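Local structure of peptidoglycan glycosyltransferase (Atopobium parvulum, 4OVD) at residues Tyr63-Asn68 with Thr555-Gln560; Ile250-Pro255 with Ser547-Asp552; Ser288-Pro293 with Thr391-Ser396; Arg345-Arg350 with Val354-Leu359; Phe410-Ala415 with Gly502-Asn507. The protein belongs to the penicillin-binding proteins, combining a dimerisation region with a penicillin-binding transpeptidase domain. All coordinates share one frame; numbering follows the deposited sequence.

Overall arrangement
Interaction 1 opens first and closes last: the turn 63-68, between strands 62-63 and 69-74 of the mixed sheet, meets the end of the C-terminal helix 542-556. Within that long loop, interaction 2 sets strand 248-253 of the five-stranded antiparallel sheet against the same helix. Interaction 2 in turn encloses the other three. Interaction 3 joins the loops 288-293 and 391-396, and interaction 4, a short helical hairpin at 345-359, lies within its span. Interaction 5 opens only after interaction 3 has closed and joins loops 410-415 and 502-507. No contacts cross. Interactions 3 and 5 adjoin, their centres about 9 Å apart, and F410 of interaction 5 packs against M356 of interaction 4.

Interaction 1: Tyr63-Asn68 with Thr555-Gln560; sequences YDRNGN and TRLNIQ
R556 reaches the turn 63-68 because its CG stands anti to the backbone N (chi1 -172°) and the chain then bends at chi2, while N66, with CG anti to its own carbonyl carbon, sends its amide to meet it from the opposite direction. ND2 of N66 and NH2 of R556 end 3.4 Å apart, the amide and guanidinium planes turned 39° against each other. Both atoms are donors, so they do not bond to one another. The group they share is the carboxylate of D224: R556 forms a salt bridge to it, and N66 adds a weak hydrogen bond. A looser van der Waals touch lies beside this pair, a leucine methyl against a guanidinium nitrogen: CD2 of L557 is 4.3 Å from NH1 of R65. Both side chains also rest on Y261 of strand 260-266.

The turn is held from within. D64 to G67 is a type I beta turn, closed by G67 N to D64 O at 3.0 Å, and D64 adds an Asx turn, its OD1 accepting the backbone N of N66 at 2.9 Å. The backbone N of N68 reaches the same OD1 from the opposite face of the carboxylate at 2.8 Å, and ND2 of N68 meets OD2 of D64 on its syn side. L557 is the first residue past the end of helix 542-556, and the contact links that end to the turn between strands 62-63 and 69-74 of the mixed sheet. Two donors converging on one acidic group imply a surface link mediated by D224, whose negative charge would offset the arginine's positive one.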
# COMPACT_ATOMS: atom_id res chain seq x y z
N TYR A 63 -15.15 0.08 -16.58
CA TYR A 63 -14.09 -0.10 -17.54
C TYR A 63 -12.72 -0.07 -16.88
O TYR A 63 -12.54 0.60 -15.88
CB TYR A 63 -14.09 1.06 -18.53
CG TYR A 63 -15.35 1.19 -19.35
CD1 TYR A 63 -15.55 0.44 -20.51
CD2 TYR A 63 -16.33 2.07 -18.98
CE1 TYR A 63 -16.72 0.56 -21.25
CE2 TYR A 63 -17.50 2.20 -19.69
CZ TYR A 63 -17.69 1.48 -20.85
OH TYR A 63 -18.90 1.69 -21.53
N ASP A 64 -11.75 -0.79 -17.43
CA ASP A 64 -10.40 -0.70 -16.93
C ASP A 64 -9.72 0.47 -17.71
O ASP A 64 -10.36 1.11 -18.55
CB ASP A 64 -9.64 -2.02 -17.04
CG ASP A 64 -8.96 -2.22 -18.39
OD1 ASP A 64 -9.31 -1.57 -19.41
OD2 ASP A 64 -8.07 -3.10 -18.40
N ARG A 65 -8.43 0.75 -17.46
CA ARG A 65 -7.75 1.89 -18.06
C ARG A 65 -7.63 1.83 -19.59
O ARG A 65 -7.44 2.87 -20.20
CB ARG A 65 -6.32 2.07 -17.45
CG ARG A 65 -5.30 1.04 -17.94
CD ARG A 65 -3.98 1.11 -17.17
NE ARG A 65 -3.63 2.51 -16.92
CZ ARG A 65 -2.84 3.26 -17.66
NH1 ARG A 65 -2.21 2.78 -18.76
NH2 ARG A 65 -2.64 4.52 -17.29
N ASN A 66 -7.66 0.63 -20.18
CA ASN A 66 -7.55 0.48 -21.63
C ASN A 66 -8.95 0.34 -22.25
O ASN A 66 -9.09 0.10 -23.44
CB ASN A 66 -6.74 -0.77 -21.96
CG ASN A 66 -5.31 -0.69 -21.42
OD1 ASN A 66 -4.61 0.29 -21.67
ND2 ASN A 66 -4.87 -1.72 -20.69
N GLY A 67 -10.00 0.47 -21.44
CA GLY A 67 -11.33 0.34 -21.96
C GLY A 67 -11.92 -1.06 -21.95
O GLY A 67 -13.01 -1.24 -22.41
N ASN A 68 -11.21 -2.06 -21.47
CA ASN A 68 -11.84 -3.36 -21.36
C ASN A 68 -13.00 -3.28 -20.33
O ASN A 68 -12.95 -2.56 -19.29
CB ASN A 68 -10.81 -4.40 -20.95
CG ASN A 68 -9.67 -4.53 -21.93
OD1 ASN A 68 -9.83 -5.05 -23.03
ND2 ASN A 68 -8.46 -4.13 -21.50
N THR A 555 6.98 -3.46 -18.20
CA THR A 555 6.93 -3.76 -19.62
C THR A 555 5.49 -3.38 -20.08
O THR A 555 5.29 -2.57 -20.98
CB THR A 555 7.24 -5.24 -19.96
OG1 THR A 555 6.10 -6.06 -19.70
CG2 THR A 555 8.44 -5.75 -19.19
N ARG A 556 4.50 -3.96 -19.42
CA ARG A 556 3.12 -3.68 -19.70
C ARG A 556 2.83 -2.19 -19.82
O ARG A 556 1.96 -1.80 -20.57
CB ARG A 556 2.25 -4.27 -18.57
CG ARG A 556 0.75 -4.22 -18.80
CD ARG A 556 0.29 -5.21 -19.88
NE ARG A 556 -1.17 -5.17 -20.01
CZ ARG A 556 -1.85 -4.62 -21.02
NH1 ARG A 556 -1.25 -4.10 -22.07
NH2 ARG A 556 -3.18 -4.64 -20.99
N LEU A 557 3.52 -1.34 -19.07
CA LEU A 557 3.25 0.08 -19.16
C LEU A 557 4.26 0.80 -20.07
O LEU A 557 5.03 0.16 -20.81
CB LEU A 557 3.22 0.68 -17.76
CG LEU A 557 2.25 0.05 -16.77
CD1 LEU A 557 2.46 0.65 -15.39
CD2 LEU A 557 0.80 0.20 -17.20
N ASN A 558 4.27 2.13 -20.00
CA ASN A 558 5.19 2.91 -20.87
C ASN A 558 6.69 2.58 -20.72
O ASN A 558 7.40 2.48 -21.69
CB ASN A 558 5.10 4.44 -20.57
CG ASN A 558 3.68 4.99 -20.58
OD1 ASN A 558 3.40 5.98 -19.91
ND2 ASN A 558 2.77 4.35 -21.32
N ILE A 559 7.08 2.35 -19.47
CA ILE A 559 8.47 2.23 -18.96
C ILE A 559 9.35 1.20 -19.67
O ILE A 559 9.31 0.00 -19.38
CB ILE A 559 8.40 2.08 -17.42
CG1 ILE A 559 7.19 2.84 -16.87
CG2 ILE A 559 9.69 2.56 -16.77
CD1 ILE A 559 7.11 4.29 -17.32
N GLN A 560 10.27 1.73 -20.47
CA GLN A 560 11.19 0.94 -21.31
C GLN A 560 12.57 0.46 -20.82
O GLN A 560 12.92 -0.70 -21.02
CB GLN A 560 11.53 1.76 -22.58
CG GLN A 560 10.37 2.46 -23.30
CD GLN A 560 9.84 3.69 -22.56
OE1 GLN A 560 10.32 4.04 -21.47
NE2 GLN A 560 8.84 4.35 -23.15

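Interaction 2: Ile250-Pro255 with Ser547-Asp552; sequences IMAMNP and SQFAKD
The ring of F549 meets two residues of strand 248-253 in different ways: I250 comes over one face, A252 at the edge. CD1 of I250 sits 3.8 Å from the ring centroid and 22° off the ring normal, a CH-pi contact displaced slightly toward the rim, where CD2 of F549 is 3.6 Å away. I250 and F549 approach from opposite directions. I250 gets there as an extended chain, its CG1 anti to the backbone N (chi1 -176°), so that CD1 is the leading atom and CG1 follows at 4.0 Å from CD2 of F549. A252 has only its methyl to offer, and CB comes near the ring plane, 3.8 Å from CE2 of F549.

On the helical side, F549 projects from helix 542-556 toward the sheet and also touches L227, A231 and Q234 of helix 225-242 and V527 of strand 525-532. M251, its CB directed away from the helix, reaches I419 of helix 418-429, as M253 reaches I422 and T426. The strand is thus packed on both sides by helices, as in the penicillin-binding and serine beta-lactamase fold, where N- and C-terminal helices lie together on one face of a five-stranded antiparallel sheet. With no polar atom of either segment taking part, cohesion here rests on dispersion and close apolar fit, and the methyl over the ring face adds a weak CH-pi attraction.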
# COMPACT_ATOMS: atom_id res chain seq x y z
N ILE A 250 -0.24 -7.27 -2.83
CA ILE A 250 0.62 -6.72 -3.85
C ILE A 250 -0.07 -5.54 -4.50
O ILE A 250 -1.27 -5.55 -4.66
CB ILE A 250 1.02 -7.88 -4.83
CG1 ILE A 250 2.01 -7.40 -5.87
CG2 ILE A 250 -0.19 -8.33 -5.57
CD1 ILE A 250 2.62 -8.56 -6.62
N MSE A 251 0.66 -4.51 -4.87
CA MSE A 251 0.04 -3.35 -5.51
C MSE A 251 1.02 -2.64 -6.40
O MSE A 251 2.21 -2.58 -6.09
CB MSE A 251 -0.44 -2.35 -4.42
CG MSE A 251 -0.64 -0.92 -5.01
SE MSE A 251 -1.65 0.34 -3.86
CE MSE A 251 -3.29 -0.63 -3.38
N ALA A 252 0.56 -2.15 -7.54
CA ALA A 252 1.40 -1.38 -8.43
C ALA A 252 0.61 -0.08 -8.60
O ALA A 252 -0.56 -0.16 -8.89
CB ALA A 252 1.56 -2.07 -9.75
N MSE A 253 1.27 1.07 -8.50
CA MSE A 253 0.61 2.35 -8.54
C MSE A 253 1.49 3.37 -9.15
O MSE A 253 2.66 3.18 -9.27
CB MSE A 253 0.24 2.82 -7.11
CG MSE A 253 1.23 3.72 -6.26
SE MSE A 253 0.13 4.18 -4.69
CE MSE A 253 -0.59 5.84 -5.41
N ASN A 254 0.89 4.47 -9.55
CA ASN A 254 1.58 5.57 -10.12
C ASN A 254 1.76 6.52 -8.94
O ASN A 254 0.78 7.01 -8.37
CB ASN A 254 0.71 6.19 -11.21
CG ASN A 254 1.37 7.34 -11.88
OD1 ASN A 254 1.90 8.20 -11.24
ND2 ASN A 254 1.34 7.35 -13.17
N PRO A 255 3.02 6.78 -8.56
CA PRO A 255 3.31 7.64 -7.44
C PRO A 255 3.04 9.12 -7.71
O PRO A 255 3.00 9.90 -6.77
CB PRO A 255 4.80 7.39 -7.18
CG PRO A 255 5.33 6.94 -8.47
CD PRO A 255 4.23 6.19 -9.13
N SER A 547 10.99 -7.90 -7.93
CA SER A 547 11.79 -7.83 -9.15
C SER A 547 11.05 -8.37 -10.35
O SER A 547 11.11 -7.77 -11.41
CB SER A 547 13.20 -8.49 -9.05
OG SER A 547 13.12 -9.85 -8.65
N GLN A 548 10.37 -9.49 -10.19
CA GLN A 548 9.59 -10.08 -11.26
C GLN A 548 8.29 -9.32 -11.55
O GLN A 548 7.98 -8.99 -12.69
CB GLN A 548 9.31 -11.56 -10.97
CG GLN A 548 8.35 -12.22 -11.98
CD GLN A 548 8.78 -12.21 -13.47
OE1 GLN A 548 7.97 -12.57 -14.35
NE2 GLN A 548 10.02 -11.84 -13.75
N PHE A 549 7.53 -8.96 -10.52
CA PHE A 549 6.32 -8.29 -10.82
C PHE A 549 6.50 -6.82 -11.29
O PHE A 549 5.81 -6.32 -12.19
CB PHE A 549 5.36 -8.38 -9.62
CG PHE A 549 4.11 -7.65 -9.86
CD1 PHE A 549 3.15 -8.17 -10.68
CD2 PHE A 549 3.90 -6.42 -9.25
CE1 PHE A 549 1.98 -7.48 -10.94
CE2 PHE A 549 2.76 -5.72 -9.51
CZ PHE A 549 1.79 -6.25 -10.35
N ALA A 550 7.43 -6.12 -10.71
CA ALA A 550 7.62 -4.72 -11.10
C ALA A 550 8.13 -4.62 -12.55
O ALA A 550 7.78 -3.69 -13.26
CB ALA A 550 8.55 -4.01 -10.15
N LYS A 551 8.89 -5.63 -12.96
CA LYS A 551 9.44 -5.76 -14.33
C LYS A 551 8.26 -5.90 -15.26
O LYS A 551 8.11 -5.10 -16.20
CB LYS A 551 10.35 -7.00 -14.37
CG LYS A 551 10.80 -7.52 -15.71
CD LYS A 551 11.55 -6.47 -16.47
CE LYS A 551 12.12 -7.10 -17.73
NZ LYS A 551 12.70 -6.07 -18.62
N ASP A 552 7.39 -6.87 -14.97
CA ASP A 552 6.16 -7.07 -15.75
C ASP A 552 5.30 -5.83 -15.71
O ASP A 552 4.66 -5.53 -16.69
CB ASP A 552 5.32 -8.22 -15.21
CG ASP A 552 6.01 -9.55 -15.36
OD1 ASP A 552 7.10 -9.59 -15.97
OD2 ASP A 552 5.48 -10.55 -14.85

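Interaction 3: Ser288-Pro293 with Thr391-Ser396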
# COMPACT_ATOMS: atom_id res chain seq x y z
N SER A 288 -7.73 -2.72 4.71
CA SER A 288 -8.46 -3.02 5.90
C SER A 288 -7.75 -3.81 6.95
O SER A 288 -8.31 -3.99 7.98
CB SER A 288 -9.77 -3.70 5.49
OG SER A 288 -9.42 -4.84 4.75
N SER A 289 -6.57 -4.37 6.74
CA SER A 289 -5.91 -5.04 7.89
C SER A 289 -4.75 -4.16 8.35
O SER A 289 -4.18 -3.38 7.57
CB SER A 289 -5.38 -6.43 7.46
OG SER A 289 -6.44 -7.17 6.95
N ILE A 290 -4.40 -4.27 9.62
CA ILE A 290 -3.33 -3.47 10.21
C ILE A 290 -2.26 -4.40 10.73
O ILE A 290 -2.53 -5.56 11.10
CB ILE A 290 -3.78 -2.55 11.32
CG1 ILE A 290 -4.28 -3.31 12.53
CG2 ILE A 290 -4.89 -1.58 10.81
CD1 ILE A 290 -4.70 -2.33 13.66
N TYR A 291 -1.04 -3.88 10.66
CA TYR A 291 0.14 -4.61 11.01
C TYR A 291 1.10 -3.64 11.66
O TYR A 291 0.96 -2.43 11.47
CB TYR A 291 0.84 -5.07 9.71
CG TYR A 291 -0.01 -6.01 8.91
CD1 TYR A 291 -0.06 -7.38 9.21
CD2 TYR A 291 -0.78 -5.55 7.88
CE1 TYR A 291 -0.89 -8.23 8.52
CE2 TYR A 291 -1.62 -6.41 7.16
CZ TYR A 291 -1.65 -7.74 7.47
OH TYR A 291 -2.51 -8.56 6.77
N GLU A 292 2.07 -4.17 12.40
CA GLU A 292 3.19 -3.35 12.92
C GLU A 292 4.09 -3.30 11.68
O GLU A 292 4.50 -4.34 11.20
CB GLU A 292 3.85 -4.02 14.10
CG GLU A 292 4.83 -3.14 14.73
CD GLU A 292 5.41 -3.74 15.98
OE1 GLU A 292 6.24 -4.66 15.87
OE2 GLU A 292 5.11 -3.18 17.03
N PRO A 293 4.30 -2.10 11.12
CA PRO A 293 4.98 -1.96 9.86
C PRO A 293 6.41 -2.37 9.90
O PRO A 293 6.89 -2.92 8.91
CB PRO A 293 4.80 -0.48 9.51
CG PRO A 293 4.59 0.20 10.80
CD PRO A 293 3.83 -0.79 11.63
N THR A 391 -8.01 3.06 10.06
CA THR A 391 -7.24 4.24 10.38
C THR A 391 -5.92 3.84 11.05
O THR A 391 -4.94 4.57 10.99
CB THR A 391 -7.99 5.11 11.41
OG1 THR A 391 -8.03 4.40 12.66
CG2 THR A 391 -9.37 5.34 10.94
N GLY A 392 -5.90 2.68 11.70
CA GLY A 392 -4.74 2.22 12.40
C GLY A 392 -4.76 2.75 13.81
O GLY A 392 -5.67 3.50 14.20
N ILE A 393 -3.78 2.32 14.59
CA ILE A 393 -3.68 2.61 16.00
C ILE A 393 -2.32 3.16 16.21
O ILE A 393 -1.33 2.44 16.26
CB ILE A 393 -3.89 1.32 16.82
CG1 ILE A 393 -5.30 0.72 16.51
CG2 ILE A 393 -3.79 1.63 18.31
CD1 ILE A 393 -5.50 -0.70 16.98
N VAL A 394 -2.30 4.47 16.35
CA VAL A 394 -1.05 5.23 16.42
C VAL A 394 -1.22 6.23 17.56
O VAL A 394 -2.20 7.00 17.60
CB VAL A 394 -0.84 5.98 15.09
CG1 VAL A 394 0.46 6.77 15.10
CG2 VAL A 394 -0.89 5.03 13.88
N ARG A 395 -0.30 6.19 18.51
CA ARG A 395 -0.36 7.07 19.65
C ARG A 395 -0.12 8.50 19.21
O ARG A 395 0.71 8.73 18.36
CB ARG A 395 0.73 6.73 20.66
CG ARG A 395 0.42 5.53 21.51
CD ARG A 395 1.64 5.12 22.28
NE ARG A 395 1.36 3.93 23.05
CZ ARG A 395 1.38 3.86 24.37
NH1 ARG A 395 1.77 4.91 25.09
NH2 ARG A 395 1.08 2.72 24.97
N SER A 396 -0.88 9.45 19.76
CA SER A 396 -0.62 10.87 19.50
C SER A 396 0.52 11.31 20.46
O SER A 396 0.89 10.59 21.40
CB SER A 396 -1.85 11.70 19.77
OG SER A 396 -2.20 11.45 21.12
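I290 makes the whole contact from the 288-293 side, using its two branches separately. Its CD1 meets CD1 of I393 at 3.8 Å, methyl against methyl, with the two side chains crossing at about a right angle. The shorter branch, CG2, lies 4.1 Å from CA of G392, a methyl against backbone. I290 can serve both partners because CG1 stands between the backbone N and the carbonyl carbon (chi1 65°), which places CG2 beside the backbone N. I290 also leans on A390, just before the partner loop.

Around this apolar touch, the backbone of 391-396 is braced by T391, whose OG1 donates to O of G392 at 3.0 Å, in the carbonyl plane and on a lone pair; the carbonyl of T391 in turn accepts from Q420 of helix 418-429. The 288-293 loop leads directly toward the SVFK sequence that runs into helix 298-307 and fits the SxxK motif of penicillin-binding transpeptidase domains. Neither loop pairs with the other through its backbone. I393 bonds instead to A415, Y291 to I416 and E292 to Q495, so the chain at 415-416 links both loops. Farther out, the ring of Y291 meets that of F418 with their planes about 25° apart, V394 touches I416 and M408, and S396 is held through its OG to D398 and through its N to Q399.

Interaction 4: Arg345-Arg350 with Val354-Leu359; sequences REMLRR and VGMAFL
M347, a selenomethionine, reaches across to helix 353-364 and is a partner in every close contact between the two helices. At its base, CB lies 3.6 Å from CE of M356, the selenomethionine methyl of the facing helix, which arrives on a chain bent at chi2 and chi3. Beyond CB the M347 chain runs out extended, its CG anti to the carbonyl carbon (chi1 -63°), and brings the selenium against the second helix. There SE packs directly on the backbone of G355, 3.6 Å from its CA and 3.7 Å from its O. L359 adds its CD1, 3.7 Å from SE of M347. M347 also touches F317 and I319 of strand 316-319.

The axes of the two short helices approach to 9.7 Å, and their directions lie 140° apart, nearer antiparallel than parallel. Turned away from this apolar interface, E346 joins R349 and R350 in a salt-bridge network: OE2 of E346 takes NH2 of R349 on its syn lone pair at 2.6 Å and NE of R350 on the anti side at 2.7 Å. M356 rests on K298 and T302 of helix 298-307, as L348 does. Between the helices, S352 OG is bonded to the N of G355. The SSN sequence at the connection and the start of helix 353-364 fits the SxN motif of the penicillin-binding transpeptidase fold.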
# COMPACT_ATOMS: atom_id res chain seq x y z
N ARG A 345 22.75 6.97 5.70
CA ARG A 345 22.66 6.08 4.50
C ARG A 345 22.95 4.62 4.90
O ARG A 345 22.20 3.69 4.60
CB ARG A 345 23.64 6.52 3.41
CG ARG A 345 23.62 5.63 2.18
CD ARG A 345 24.77 5.97 1.25
NE ARG A 345 24.79 7.37 0.86
CZ ARG A 345 23.98 7.88 -0.06
NH1 ARG A 345 23.13 7.10 -0.74
NH2 ARG A 345 24.07 9.17 -0.35
N GLU A 346 23.99 4.41 5.64
CA GLU A 346 24.31 3.03 6.08
C GLU A 346 23.25 2.43 7.00
O GLU A 346 22.99 1.26 6.93
CB GLU A 346 25.66 3.07 6.77
CG GLU A 346 26.12 1.74 7.35
CD GLU A 346 26.26 0.65 6.34
OE1 GLU A 346 26.28 0.96 5.09
OE2 GLU A 346 26.32 -0.52 6.82
N MSE A 347 22.63 3.22 7.88
CA MSE A 347 21.62 2.65 8.80
C MSE A 347 20.48 2.14 7.99
O MSE A 347 19.89 1.07 8.31
CB MSE A 347 21.11 3.72 9.75
CG MSE A 347 22.20 4.24 10.62
SE MSE A 347 21.50 5.75 11.71
CE MSE A 347 23.16 6.64 12.18
N LEU A 348 20.18 2.83 6.91
CA LEU A 348 19.15 2.38 6.02
C LEU A 348 19.56 1.18 5.15
O LEU A 348 18.80 0.29 4.95
CB LEU A 348 18.69 3.54 5.17
CG LEU A 348 17.22 3.52 4.82
CD1 LEU A 348 16.37 3.79 6.02
CD2 LEU A 348 16.87 4.44 3.68
N ARG A 349 20.78 1.18 4.65
CA ARG A 349 21.29 0.12 3.83
C ARG A 349 21.17 -1.22 4.54
O ARG A 349 20.59 -2.13 4.04
CB ARG A 349 22.72 0.40 3.48
CG ARG A 349 23.33 -0.58 2.51
CD ARG A 349 24.82 -0.44 2.44
NE ARG A 349 25.48 -0.90 3.63
CZ ARG A 349 25.71 -2.16 3.91
NH1 ARG A 349 25.35 -3.13 3.08
NH2 ARG A 349 26.29 -2.46 5.03
N ARG A 350 21.70 -1.29 5.74
CA ARG A 350 21.62 -2.47 6.57
C ARG A 350 20.37 -2.60 7.48
O ARG A 350 20.20 -3.57 8.15
CB ARG A 350 22.87 -2.55 7.40
CG ARG A 350 22.92 -1.63 8.56
CD ARG A 350 24.06 -1.98 9.50
NE ARG A 350 25.34 -2.06 8.83
CZ ARG A 350 26.24 -2.99 9.05
NH1 ARG A 350 26.01 -3.94 9.93
NH2 ARG A 350 27.38 -2.97 8.39
N VAL A 354 18.81 -0.03 15.85
CA VAL A 354 19.50 0.77 16.82
C VAL A 354 19.79 2.19 16.32
O VAL A 354 19.57 3.16 17.02
CB VAL A 354 20.81 0.13 17.28
CG1 VAL A 354 21.51 1.03 18.29
CG2 VAL A 354 20.52 -1.20 17.99
N GLY A 355 20.23 2.29 15.09
CA GLY A 355 20.56 3.59 14.49
C GLY A 355 19.30 4.44 14.40
O GLY A 355 19.35 5.65 14.69
N MSE A 356 18.18 3.84 13.95
CA MSE A 356 16.92 4.58 13.88
C MSE A 356 16.46 5.11 15.22
O MSE A 356 16.09 6.31 15.39
CB MSE A 356 15.85 3.68 13.32
CG MSE A 356 15.90 3.38 11.85
SE MSE A 356 15.97 4.93 10.69
CE MSE A 356 17.78 4.92 10.15
N ALA A 357 16.57 4.28 16.22
CA ALA A 357 16.12 4.73 17.57
C ALA A 357 17.07 5.82 18.06
O ALA A 357 16.67 6.69 18.81
CB ALA A 357 16.15 3.59 18.55
N PHE A 358 18.34 5.70 17.74
CA PHE A 358 19.29 6.71 18.12
C PHE A 358 18.91 8.03 17.45
O PHE A 358 18.84 9.11 18.10
CB PHE A 358 20.69 6.30 17.70
CG PHE A 358 21.69 7.38 17.84
CD1 PHE A 358 21.91 8.27 16.79
CD2 PHE A 358 22.48 7.49 18.98
CE1 PHE A 358 22.83 9.29 16.89
CE2 PHE A 358 23.42 8.51 19.08
CZ PHE A 358 23.57 9.44 18.03
N LEU A 359 18.60 7.95 16.17
CA LEU A 359 18.28 9.19 15.44
C LEU A 359 17.08 9.86 16.03
O LEU A 359 17.09 11.06 16.31
CB LEU A 359 18.04 8.91 13.96
CG LEU A 359 19.25 8.50 13.12
CD1 LEU A 359 18.75 8.26 11.72
CD2 LEU A 359 20.31 9.59 13.14

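Interaction 5: Phe410-Ala415 with Gly502-Asn507; sequences FGQGLA and GSYGEN
G502 and A415 share the greater part of the buried surface, and the contact between them is a methyl against a backbone. CB of A415, directed at the other loop, lies 3.6 Å from CA of G502 and 3.9 Å from its O. The close approach depends on both residues being small: their CA atoms are 5.0 Å apart, and G502 has a positive phi (74°), which favours glycine.

Y504 makes a looser second touch. Its ring, swung between its own backbone N and carbonyl carbon (chi1 57°), brings OH to 4.1 Å from OE1 of Q412, with the amide and ring planes 73° apart. That distance is too long for a bond; the tyrosine OH is hydrogen-bonded instead to E292, whose other carboxylate oxygen takes the N of G413. The 410-415 loop follows helix 404-408, which ends in a Schellman motif at G411, and 502-507 comes after the strand 487-495, whose KTGT sequence fits the KTG motif of this family. With no direct hydrogen bond between the two loops, they are joined by van der Waals contact and by the carboxylate of E292, which accepts from one and bonds to the other.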
# COMPACT_ATOMS: atom_id res chain seq x y z
N PHE A 410 11.69 2.73 14.28
CA PHE A 410 11.97 1.57 13.46
C PHE A 410 10.73 0.78 13.17
O PHE A 410 10.77 -0.41 12.83
CB PHE A 410 13.11 0.69 13.99
CG PHE A 410 12.97 0.19 15.40
CD1 PHE A 410 13.40 0.93 16.44
CD2 PHE A 410 12.53 -1.10 15.64
CE1 PHE A 410 13.34 0.47 17.72
CE2 PHE A 410 12.50 -1.60 16.93
CZ PHE A 410 12.89 -0.79 17.98
N GLY A 411 9.60 1.48 13.23
CA GLY A 411 8.34 0.88 12.89
C GLY A 411 7.66 -0.06 13.89
O GLY A 411 6.83 -0.90 13.45
N GLN A 412 7.98 0.07 15.18
CA GLN A 412 7.34 -0.72 16.24
C GLN A 412 6.53 0.20 17.10
O GLN A 412 6.79 1.39 17.17
CB GLN A 412 8.34 -1.53 17.02
CG GLN A 412 9.00 -2.54 16.05
CD GLN A 412 9.82 -3.65 16.74
OE1 GLN A 412 9.78 -3.80 17.96
NE2 GLN A 412 10.60 -4.38 15.96
N GLY A 413 5.54 -0.37 17.77
CA GLY A 413 4.66 0.40 18.65
C GLY A 413 3.49 1.13 18.00
O GLY A 413 2.92 2.03 18.61
N LEU A 414 3.19 0.81 16.74
CA LEU A 414 2.02 1.30 16.05
C LEU A 414 1.58 0.21 15.11
O LEU A 414 2.35 -0.63 14.74
CB LEU A 414 2.28 2.54 15.20
CG LEU A 414 3.49 2.83 14.30
CD1 LEU A 414 4.50 1.78 14.03
CD2 LEU A 414 3.18 3.71 13.09
N ALA A 415 0.34 0.29 14.66
CA ALA A 415 -0.18 -0.69 13.75
C ALA A 415 -1.04 0.07 12.78
O ALA A 415 -2.04 0.78 13.17
CB ALA A 415 -1.01 -1.69 14.53
N GLY A 502 -3.76 -3.41 18.00
CA GLY A 502 -2.47 -3.14 17.47
C GLY A 502 -1.28 -3.77 18.21
O GLY A 502 -0.17 -3.55 17.82
N SER A 503 -1.49 -4.55 19.25
CA SER A 503 -0.38 -5.19 19.98
C SER A 503 -0.24 -6.68 19.61
O SER A 503 -1.03 -7.17 18.85
CB SER A 503 -0.66 -5.13 21.50
OG SER A 503 -1.02 -3.80 21.84
N TYR A 504 0.69 -7.41 20.23
CA TYR A 504 0.91 -8.81 19.92
C TYR A 504 1.78 -9.49 20.89
O TYR A 504 2.38 -8.86 21.73
CB TYR A 504 1.56 -8.94 18.56
CG TYR A 504 2.88 -8.20 18.39
CD1 TYR A 504 2.89 -6.88 17.98
CD2 TYR A 504 4.10 -8.84 18.61
CE1 TYR A 504 4.08 -6.18 17.82
CE2 TYR A 504 5.29 -8.18 18.41
CZ TYR A 504 5.27 -6.85 18.02
OH TYR A 504 6.44 -6.19 17.81
N GLY A 505 1.76 -10.81 20.83
CA GLY A 505 2.55 -11.61 21.71
C GLY A 505 3.71 -12.27 21.02
O GLY A 505 4.03 -12.03 19.85
N GLU A 506 4.29 -13.20 21.76
CA GLU A 506 5.47 -13.94 21.35
C GLU A 506 5.31 -14.70 20.04
O GLU A 506 6.26 -14.82 19.29
CB GLU A 506 5.83 -14.95 22.47
CG GLU A 506 7.22 -15.57 22.34
CD GLU A 506 8.32 -14.55 22.51
OE1 GLU A 506 9.49 -14.88 22.22
OE2 GLU A 506 8.03 -13.40 22.94
N ASN A 507 4.13 -15.20 19.76
CA ASN A 507 3.96 -16.00 18.53
C ASN A 507 3.44 -15.28 17.32
O ASN A 507 2.97 -15.90 16.36
CB ASN A 507 3.14 -17.26 18.85
CG ASN A 507 3.88 -18.19 19.79
OD1 ASN A 507 3.41 -18.48 20.87
ND2 ASN A 507 5.11 -18.56 19.42